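Serine protease inhibitor (Schistosoma haematobium, PDB 3STO) probably inhibits serine proteases as a serpin of a parasitic blood fluke. Local coordinates at residues D182-I187 / Y336-I341; F255-P260 / F375-P380. All coordinates share one frame; numbering follows the deposited sequence.

Contact 1 (D182-I187 / Y336-I341)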
loop_
_atom_site.group_PDB
_atom_site.type_symbol
_atom_site.label_atom_id
_atom_site.label_comp_id
_atom_site.label_asym_id
_atom_site.label_seq_id
_atom_site.Cartn_x
_atom_site.Cartn_y
_atom_site.Cartn_z
ATOM N N ASP A 182 -16.472 -22.324 -1.508
ATOM C CA ASP A 182 -16.668 -23.416 -0.570
ATOM C C ASP A 182 -15.450 -24.330 -0.659
ATOM O O ASP A 182 -14.795 -24.415 -1.709
ATOM C CB ASP A 182 -17.968 -24.173 -0.874
ATOM N N ASP A 183 -15.136 -24.995 0.446
ATOM C CA ASP A 183 -13.915 -25.781 0.517
ATOM C C ASP A 183 -12.735 -24.818 0.667
ATOM O O ASP A 183 -11.618 -25.095 0.229
ATOM C CB ASP A 183 -13.759 -26.659 -0.731
ATOM C CG ASP A 183 -14.722 -27.842 -0.741
ATOM O OD1 ASP A 183 -15.003 -28.388 0.349
ATOM O OD2 ASP A 183 -15.196 -28.231 -1.835
ATOM N N THR A 184 -12.999 -23.674 1.288
ATOM C CA THR A 184 -11.949 -22.710 1.570
ATOM C C THR A 184 -11.274 -23.036 2.902
ATOM O O THR A 184 -11.934 -23.129 3.933
ATOM C CB THR A 184 -12.487 -21.240 1.540
ATOM O OG1 THR A 184 -12.611 -20.810 0.178
ATOM C CG2 THR A 184 -11.535 -20.287 2.278
ATOM N N ALA A 185 -9.956 -23.199 2.874
ATOM C CA ALA A 185 -9.178 -23.457 4.084
ATOM C C ALA A 185 -8.749 -22.177 4.803
ATOM O O ALA A 185 -8.911 -22.043 6.012
ATOM C CB ALA A 185 -7.945 -24.308 3.746
HETATM N N MSE A 186 -8.180 -21.239 4.050
HETATM C CA MSE A 186 -7.555 -20.078 4.664
HETATM C C MSE A 186 -7.522 -18.867 3.762
HETATM O O MSE A 186 -7.211 -18.967 2.565
HETATM C CB MSE A 186 -6.132 -20.414 5.110
HETATM C CG MSE A 186 -5.388 -19.217 5.704
HETATM SE SE MSE A 186 -3.661 -19.718 6.546
HETATM C CE MSE A 186 -3.095 -21.107 5.287
ATOM N N ILE A 187 -7.853 -17.727 4.350
ATOM C CA ILE A 187 -7.801 -16.456 3.647
ATOM C C ILE A 187 -7.013 -15.414 4.431
ATOM O O ILE A 187 -7.217 -15.226 5.633
ATOM C CB ILE A 187 -9.191 -15.920 3.404
ATOM C CG1 ILE A 187 -9.909 -16.778 2.343
ATOM C CG2 ILE A 187 -9.107 -14.433 3.000
ATOM C CD1 ILE A 187 -11.309 -16.288 2.017
ATOM N N TYR A 336 -3.611 -24.619 3.265
ATOM C CA TYR A 336 -2.899 -23.721 2.365
ATOM C C TYR A 336 -3.711 -22.449 2.204
ATOM O O TYR A 336 -4.868 -22.373 2.644
ATOM C CB TYR A 336 -2.679 -24.362 1.003
ATOM C CG TYR A 336 -3.971 -24.548 0.248
ATOM C CD1 TYR A 336 -4.868 -25.561 0.604
ATOM C CD2 TYR A 336 -4.303 -23.705 -0.822
ATOM C CE1 TYR A 336 -6.041 -25.748 -0.091
ATOM C CE2 TYR A 336 -5.478 -23.873 -1.521
ATOM C CZ TYR A 336 -6.343 -24.894 -1.152
ATOM O OH TYR A 336 -7.508 -25.060 -1.847
ATOM N N VAL A 337 -3.115 -21.443 1.574
ATOM C CA VAL A 337 -3.795 -20.167 1.450
ATOM C C VAL A 337 -4.636 -20.139 0.178
ATOM O O VAL A 337 -4.105 -20.319 -0.914
ATOM C CB VAL A 337 -2.789 -19.001 1.495
ATOM C CG1 VAL A 337 -3.479 -17.677 1.083
ATOM C CG2 VAL A 337 -2.188 -18.897 2.889
ATOM N N ASN A 338 -5.947 -19.927 0.311
ATOM C CA ASN A 338 -6.810 -19.847 -0.868
ATOM C C ASN A 338 -6.738 -18.454 -1.494
ATOM O O ASN A 338 -6.578 -18.321 -2.709
ATOM C CB ASN A 338 -8.264 -20.145 -0.503
ATOM C CG ASN A 338 -8.476 -21.559 -0.063
ATOM O OD1 ASN A 338 -8.308 -21.891 1.121
ATOM N ND2 ASN A 338 -8.850 -22.417 -1.014
ATOM N N GLU A 339 -6.867 -17.419 -0.664
ATOM C CA GLU A 339 -6.875 -16.035 -1.153
ATOM C C GLU A 339 -5.991 -15.118 -0.300
ATOM O O GLU A 339 -5.886 -15.269 0.918
ATOM C CB GLU A 339 -8.293 -15.471 -1.192
ATOM C CG GLU A 339 -9.332 -16.420 -1.747
ATOM C CD GLU A 339 -10.750 -15.849 -1.688
ATOM O OE1 GLU A 339 -10.927 -14.640 -1.973
ATOM O OE2 GLU A 339 -11.690 -16.609 -1.353
ATOM N N PHE A 340 -5.353 -14.172 -0.966
ATOM C CA PHE A 340 -4.467 -13.247 -0.323
ATOM C C PHE A 340 -4.882 -11.904 -0.940
ATOM O O PHE A 340 -4.634 -11.610 -2.108
ATOM C CB PHE A 340 -3.022 -13.646 -0.616
ATOM C CG PHE A 340 -1.978 -12.829 0.112
ATOM C CD1 PHE A 340 -2.189 -11.514 0.423
ATOM C CD2 PHE A 340 -0.771 -13.392 0.474
ATOM C CE1 PHE A 340 -1.217 -10.761 1.067
ATOM C CE2 PHE A 340 0.204 -12.640 1.124
ATOM C CZ PHE A 340 -0.030 -11.314 1.413
ATOM N N ILE A 341 -5.567 -11.111 -0.133
ATOM C CA ILE A 341 -6.299 -9.969 -0.625
ATOM C C ILE A 341 -5.859 -8.732 0.117
ATOM O O ILE A 341 -5.815 -8.743 1.347
ATOM C CB ILE A 341 -7.843 -10.160 -0.446
ATOM C CG1 ILE A 341 -8.355 -11.297 -1.333
ATOM C CG2 ILE A 341 -8.591 -8.928 -0.859
ATOM C CD1 ILE A 341 -9.731 -11.788 -0.926
#

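Contact 2 (F255-P260 / F375-P380)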
loop_
_atom_site.group_PDB
_atom_site.type_symbol
_atom_site.label_atom_id
_atom_site.label_comp_id
_atom_site.label_asym_id
_atom_site.label_seq_id
_atom_site.Cartn_x
_atom_site.Cartn_y
_atom_site.Cartn_z
ATOM N N PHE A 255 2.801 13.836 0.255
ATOM C CA PHE A 255 2.038 13.378 -0.888
ATOM C C PHE A 255 2.735 13.836 -2.142
ATOM O O PHE A 255 2.849 15.026 -2.363
ATOM C CB PHE A 255 0.642 13.959 -0.841
ATOM C CG PHE A 255 -0.275 13.426 -1.887
ATOM C CD1 PHE A 255 -0.659 12.077 -1.880
ATOM C CD2 PHE A 255 -0.844 14.285 -2.815
ATOM C CE1 PHE A 255 -1.575 11.568 -2.843
ATOM C CE2 PHE A 255 -1.749 13.800 -3.787
ATOM C CZ PHE A 255 -2.108 12.426 -3.788
ATOM N N VAL A 256 3.241 12.888 -2.928
ATOM C CA VAL A 256 4.006 13.176 -4.125
ATOM C C VAL A 256 3.115 12.977 -5.350
ATOM O O VAL A 256 2.541 11.908 -5.510
ATOM C CB VAL A 256 5.258 12.294 -4.187
ATOM C CG1 VAL A 256 6.011 12.479 -5.535
ATOM C CG2 VAL A 256 6.173 12.606 -2.974
ATOM N N ILE A 257 2.967 14.025 -6.173
ATOM C CA ILE A 257 2.213 13.945 -7.423
ATOM C C ILE A 257 3.158 13.978 -8.589
ATOM O O ILE A 257 4.081 14.787 -8.639
ATOM C CB ILE A 257 1.160 15.049 -7.554
ATOM C CG1 ILE A 257 0.354 15.160 -6.244
ATOM C CG2 ILE A 257 0.236 14.825 -8.786
ATOM C CD1 ILE A 257 -0.130 16.583 -5.973
ATOM N N VAL A 258 2.966 13.038 -9.502
ATOM C CA VAL A 258 3.790 12.969 -10.688
ATOM C C VAL A 258 2.910 13.268 -11.895
ATOM O O VAL A 258 2.042 12.469 -12.248
ATOM C CB VAL A 258 4.443 11.588 -10.880
ATOM C CG1 VAL A 258 5.375 11.622 -12.085
ATOM C CG2 VAL A 258 5.217 11.185 -9.636
ATOM N N LEU A 259 3.139 14.426 -12.511
ATOM C CA LEU A 259 2.248 14.932 -13.551
ATOM C C LEU A 259 2.979 14.952 -14.886
ATOM O O LEU A 259 3.967 15.669 -15.062
ATOM C CB LEU A 259 1.708 16.333 -13.189
ATOM C CG LEU A 259 0.586 16.869 -14.089
ATOM C CD1 LEU A 259 -0.712 16.022 -13.968
ATOM C CD2 LEU A 259 0.286 18.333 -13.798
ATOM N N PRO A 260 2.499 14.143 -15.835
ATOM C CA PRO A 260 3.065 14.164 -17.193
ATOM C C PRO A 260 2.989 15.566 -17.797
ATOM O O PRO A 260 2.018 16.304 -17.574
ATOM C CB PRO A 260 2.150 13.221 -17.957
ATOM C CG PRO A 260 1.583 12.315 -16.900
ATOM C CD PRO A 260 1.359 13.214 -15.724
ATOM N N PHE A 375 0.852 24.035 -11.404
ATOM C CA PHE A 375 0.811 22.577 -11.303
ATOM C C PHE A 375 -0.650 22.218 -11.234
ATOM O O PHE A 375 -1.229 22.143 -10.142
ATOM C CB PHE A 375 1.555 22.086 -10.052
ATOM C CG PHE A 375 1.945 20.640 -10.100
ATOM C CD1 PHE A 375 3.124 20.262 -10.684
ATOM C CD2 PHE A 375 1.128 19.656 -9.533
ATOM C CE1 PHE A 375 3.489 18.925 -10.717
ATOM C CE2 PHE A 375 1.479 18.327 -9.568
ATOM C CZ PHE A 375 2.653 17.951 -10.166
ATOM N N HIS A 376 -1.250 22.022 -12.402
ATOM C CA HIS A 376 -2.696 21.855 -12.489
ATOM C C HIS A 376 -3.046 20.429 -12.879
ATOM O O HIS A 376 -2.769 19.998 -13.982
ATOM C CB HIS A 376 -3.282 22.870 -13.473
ATOM C CG HIS A 376 -3.097 24.283 -13.040
ATOM N ND1 HIS A 376 -3.387 25.355 -13.855
ATOM C CD2 HIS A 376 -2.658 24.804 -11.870
ATOM C CE1 HIS A 376 -3.122 26.474 -13.211
ATOM N NE2 HIS A 376 -2.681 26.167 -12.000
ATOM N N VAL A 377 -3.621 19.688 -11.937
ATOM C CA VAL A 377 -3.759 18.243 -12.091
ATOM C C VAL A 377 -5.075 18.009 -12.845
ATOM O O VAL A 377 -6.109 17.779 -12.240
ATOM C CB VAL A 377 -3.662 17.491 -10.700
ATOM C CG1 VAL A 377 -3.810 16.000 -10.849
ATOM C CG2 VAL A 377 -2.349 17.798 -9.998
ATOM N N THR A 378 -5.019 18.098 -14.172
ATOM C CA THR A 378 -6.219 18.105 -15.002
ATOM C C THR A 378 -6.322 16.894 -15.944
ATOM O O THR A 378 -7.219 16.830 -16.794
ATOM C CB THR A 378 -6.267 19.400 -15.885
ATOM O OG1 THR A 378 -5.058 19.490 -16.637
ATOM C CG2 THR A 378 -6.384 20.626 -15.043
ATOM N N HIS A 379 -5.394 15.955 -15.801
ATOM C CA HIS A 379 -5.325 14.751 -16.623
ATOM C C HIS A 379 -4.658 13.647 -15.756
ATOM O O HIS A 379 -4.156 13.955 -14.669
ATOM C CB HIS A 379 -4.565 15.036 -17.947
ATOM C CG HIS A 379 -3.261 15.751 -17.769
ATOM N ND1 HIS A 379 -2.042 15.116 -17.855
ATOM C CD2 HIS A 379 -2.983 17.065 -17.525
ATOM C CE1 HIS A 379 -1.072 16.002 -17.677
ATOM N NE2 HIS A 379 -1.618 17.191 -17.486
ATOM N N PRO A 380 -4.663 12.377 -16.213
ATOM C CA PRO A 380 -4.189 11.253 -15.359
ATOM C C PRO A 380 -2.774 11.413 -14.785
ATOM O O PRO A 380 -1.837 11.895 -15.424
ATOM C CB PRO A 380 -4.285 10.030 -16.289
ATOM C CG PRO A 380 -5.453 10.415 -17.233
ATOM C CD PRO A 380 -5.202 11.888 -17.506
#

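Contact 1 (D182-I187 / Y336-I341)
Asn338 meets the backbone of Ala185 and Met186 through three hydrogen bonds. Two of them end on its side-chain oxygen. Met186 N lies 3.0 Å from Asn338 OD1, in the carbonyl plane, and its N-H points almost straight at the oxygen (169°). Ala185 N is closer to Asn338 OD1, at 2.7 Å, but this bond is more bent and the donor stands above that plane. The third bond is between backbones, from Asn338 N to Met186 O (2.8 Å). Asn338 CG sits beside its own backbone N (chi1 -66°), which lets the side chain accept from Ala185 and Met186 while Asn338 N donates to Met186 O. Two donors on one oxygen should limit rotation of the amide.

Strands 186-197 and 339-348 are parallel neighbours in the large central sheet of the serpin fold, sheet A. In inhibitory serpins the cleaved reactive loop inserts between this pair. The contact lies where both strands begin. Ile187 and Glu339 form the bridge, with a CA-H...O contact from Ile187 CA to Glu339 O (3.5 Å). Their side chains lie alongside each other on one face of the sheet, with the methyl Ile187 CD1 3.4 Å from the carboxylate oxygen Glu339 OE2.

One apolar contact adds to these. Met186, a selenomethionine, bends at its last torsion (chi3 37°) and brings CE to 3.4 Å from Val337 CG2. Phe340 packs on helix 43-55.

Contact 2 (F255-P260 / F375-P380)
Leu259 reaches from its strand into the bend of 375-380 and packs between two rings. Its two methyls each serve one ring. Leu259 CD2 stands over the centre of the Phe375 ring, 4.3 Å from the centroid and 7° off the normal. Leu259 CD1 lies over a face of the His379 imidazole, offset toward the rim, 4.0 Å from the centroid. Both are CH-pi contacts. The Leu259 CB also takes part, 3.6 Å from Phe375 CZ. Phe375 CG is anti to the backbone N (chi1 -161°), and the ring extends to meet Ile257 as well. There Ile257 CG2 approaches the ring at its edge, in plane, 3.8 Å from Phe375 CE2. Val377, the centre of an inverse gamma turn, is a more distant edge of this packing; its CG2 is 4.1 Å from Ile257 CG2. The tight part ends at the prolines, where Pro260 CD is 3.5 Å from Pro380 O.

The side away from strand 253-260 is looser. His376 points away from that strand and is partly exposed; its NE2 is hydrogen-bonded to Ser292 of strand 287-305.

In the serpin fold this is where the chain leaves strand 373-376, next to 287-305, and turns toward strand 381-387, which pairs with 253-260. No hydrogen bond crosses between the two segments. Pro260 O does face the edge of the His379 ring, 3.1 Å from CE1, a polarised carbon. The contact therefore probably depends mainly on the fit of Leu259 against the two rings.

The two contacts lie on opposite sides of the chain's centre, with their own centres 38 Å apart and nearest atoms about 21 Å apart. Their segments alternate along the chain: 182-187, 255-260, 336-341, 375-380. Contact 1 is at the start of two strands of sheet A. Contact 2 joins strand 253-260 of sheet B to the turn after strand 373-376 of sheet C. Strand 287-305 connects them, pairing with both 339-348 and 373-376. The chain between those two, partly disordered at 358-364, probably holds the reactive loop, as in other serpins; strand 352-353 within it pairs with 186-197. Segment 336-341 thus leads into the strand before the probable loop, and 375-380 out of the strand after it.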